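Local coordinates for protein putative beta-glucosidase (Bifidobacterium adolescentis, PDB 5WAB) that belongs to glycoside hydrolase family 3 and acts as a beta-glucosidase, probably splitting terminal sugar residues from glycosides such as ginsenosides, at residues A[151-156]-A[195-200]. Numbering follows the deposited sequence.
Sequences SLKHFA and TIMCSY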
loop_
_atom_site.group_PDB
_atom_site.type_symbol
_atom_site.label_atom_id
_atom_site.label_comp_id
_atom_site.label_asym_id
_atom_site.label_seq_id
_atom_site.Cartn_x
_atom_site.Cartn_y
_atom_site.Cartn_z
ATOM N N SER A 151 7.687 3.575 11.078
ATOM C CA SER A 151 7.851 2.143 11.337
ATOM C C SER A 151 7.314 1.362 10.132
ATOM O O SER A 151 6.128 1.024 10.070
ATOM C CB SER A 151 7.154 1.755 12.636
ATOM O OG SER A 151 7.572 0.480 13.082
ATOM N N LEU A 152 8.193 1.101 9.164
ATOM C CA LEU A 152 7.863 0.223 8.049
ATOM C C LEU A 152 7.359 -1.106 8.589
ATOM O O LEU A 152 8.090 -1.814 9.283
ATOM C CB LEU A 152 9.100 0.021 7.173
ATOM C CG LEU A 152 8.905 -0.568 5.779
ATOM C CD1 LEU A 152 7.927 0.286 4.991
ATOM C CD2 LEU A 152 10.248 -0.658 5.066
ATOM N N LYS A 153 6.102 -1.432 8.295
ATOM C CA LYS A 153 5.318 -2.311 9.155
ATOM C C LYS A 153 5.114 -3.700 8.565
ATOM O O LYS A 153 4.778 -3.850 7.382
ATOM C CB LYS A 153 3.959 -1.671 9.462
ATOM C CG LYS A 153 3.620 -1.693 10.935
ATOM C CD LYS A 153 2.496 -0.727 11.281
ATOM C CE LYS A 153 1.180 -1.117 10.666
ATOM N NZ LYS A 153 0.091 -0.271 11.223
ATOM N N HIS A 154 5.305 -4.702 9.434
ATOM C CA HIS A 154 4.987 -6.120 9.254
ATOM C C HIS A 154 5.911 -6.795 8.255
ATOM O O HIS A 154 5.472 -7.320 7.229
ATOM C CB HIS A 154 3.525 -6.300 8.867
ATOM C CG HIS A 154 2.587 -5.552 9.755
ATOM N ND1 HIS A 154 1.381 -5.055 9.314
ATOM C CD2 HIS A 154 2.691 -5.196 11.057
ATOM C CE1 HIS A 154 0.775 -4.434 10.311
ATOM N NE2 HIS A 154 1.551 -4.501 11.379
ATOM N N PHE A 155 7.184 -6.838 8.607
ATOM C CA PHE A 155 8.236 -7.440 7.801
ATOM C C PHE A 155 8.458 -8.868 8.303
ATOM O O PHE A 155 8.951 -9.066 9.417
ATOM C CB PHE A 155 9.494 -6.578 7.917
ATOM C CG PHE A 155 10.655 -7.036 7.084
ATOM C CD1 PHE A 155 10.603 -6.981 5.701
ATOM C CD2 PHE A 155 11.832 -7.445 7.692
ATOM C CE1 PHE A 155 11.684 -7.380 4.938
ATOM C CE2 PHE A 155 12.919 -7.838 6.934
ATOM C CZ PHE A 155 12.848 -7.805 5.559
ATOM N N ALA A 156 8.071 -9.865 7.507
ATOM C CA ALA A 156 7.432 -9.675 6.207
ATOM C C ALA A 156 6.361 -10.733 5.960
ATOM O O ALA A 156 6.147 -11.627 6.791
ATOM C CB ALA A 156 8.469 -9.717 5.089
ATOM N N THR A 195 12.733 2.871 12.128
ATOM C CA THR A 195 12.147 1.746 12.841
ATOM C C THR A 195 11.440 0.846 11.830
ATOM O O THR A 195 10.886 1.328 10.836
ATOM C CB THR A 195 11.183 2.249 13.927
ATOM O OG1 THR A 195 11.937 2.854 14.987
ATOM C CG2 THR A 195 10.355 1.125 14.502
ATOM N N ILE A 196 11.511 -0.463 12.063
ATOM C CA ILE A 196 10.776 -1.454 11.289
ATOM C C ILE A 196 10.028 -2.344 12.270
ATOM O O ILE A 196 10.555 -2.681 13.334
ATOM C CB ILE A 196 11.720 -2.290 10.400
ATOM C CG1 ILE A 196 12.232 -1.445 9.233
ATOM C CG2 ILE A 196 11.023 -3.555 9.890
ATOM C CD1 ILE A 196 13.081 -2.215 8.264
ATOM N N MET A 197 8.791 -2.706 11.930
ATOM C CA MET A 197 7.993 -3.623 12.736
ATOM C C MET A 197 7.911 -4.969 12.033
ATOM O O MET A 197 7.482 -5.042 10.877
ATOM C CB MET A 197 6.586 -3.081 12.977
ATOM C CG MET A 197 5.731 -4.009 13.833
ATOM S SD MET A 197 4.102 -3.343 14.225
ATOM C CE MET A 197 4.514 -1.640 14.597
ATOM N N CYS A 198 8.306 -6.026 12.730
ATOM C CA CYS A 198 8.201 -7.359 12.167
ATOM C C CYS A 198 6.768 -7.867 12.299
ATOM O O CYS A 198 5.972 -7.358 13.092
ATOM C CB CYS A 198 9.167 -8.320 12.862
ATOM S SG CYS A 198 8.535 -8.998 14.416
ATOM N N SER A 199 6.448 -8.890 11.514
ATOM C CA SER A 199 5.106 -9.451 11.477
ATOM C C SER A 199 4.933 -10.537 12.539
ATOM O O SER A 199 5.900 -11.072 13.083
ATOM C CB SER A 199 4.803 -10.021 10.091
ATOM O OG SER A 199 5.729 -11.039 9.756
ATOM N N TYR A 200 3.667 -10.866 12.816
ATOM C CA TYR A 200 3.357 -11.932 13.764
ATOM C C TYR A 200 3.668 -13.309 13.201
ATOM O O TYR A 200 3.988 -14.227 13.966
ATOM C CB TYR A 200 1.877 -11.906 14.146
ATOM C CG TYR A 200 1.444 -10.847 15.130
ATOM C CD1 TYR A 200 1.825 -10.913 16.463
ATOM C CD2 TYR A 200 0.612 -9.807 14.736
ATOM C CE1 TYR A 200 1.410 -9.957 17.370
ATOM C CE2 TYR A 200 0.192 -8.851 15.631
ATOM C CZ TYR A 200 0.593 -8.927 16.947
ATOM O OH TYR A 200 0.175 -7.970 17.843
#
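Met197 brings its sulfur to the edge of the His154 imidazole, SD lying 3.9 Å from His154 CD2 and near the ring plane, while CG of Lys153 covers part of one ring face, 3.4 Å above it and offset toward the rim. CG of Met197 stands anti to the backbone N (chi1 -179°), which runs the thioether alongside the lysine chain, with SD 3.7 Å from Lys153 CG. At the polar ends, Lys153 forms a salt bridge with Glu123, and His154 hydrogen-bonds Tyr124 through ND1 and a bound glycerol through NE2. The Phe155 ring meets Phe184 edge-to-face; CB of Phe155 touches Ile196 CG2 at 3.9 Å, and CG1 of the isoleucine reaches Leu152 CB. With an alanine in place of Ile196, both branches are gone, which would probably open a gap between Leu152 and Phe155 where they pack against helices 182-190 and 212-222. Between the parallel strands, Met197 N donates to Leu152 O at 2.9 Å, nearly straight at 164°. Met197 O then takes Phe155 N on a lone pair, in the carbonyl plane, at 2.9 Å, plus a weak, bent bond from His154 N. The register slips by one here, a beta bulge that turns His154 aside. These neighbouring strands belong to the TIM-barrel-like domain of family 3; Lys153 and His154 lie beside a glycerol, probably from the crystallisation liquor, consistent with the family's sugar-binding pocket.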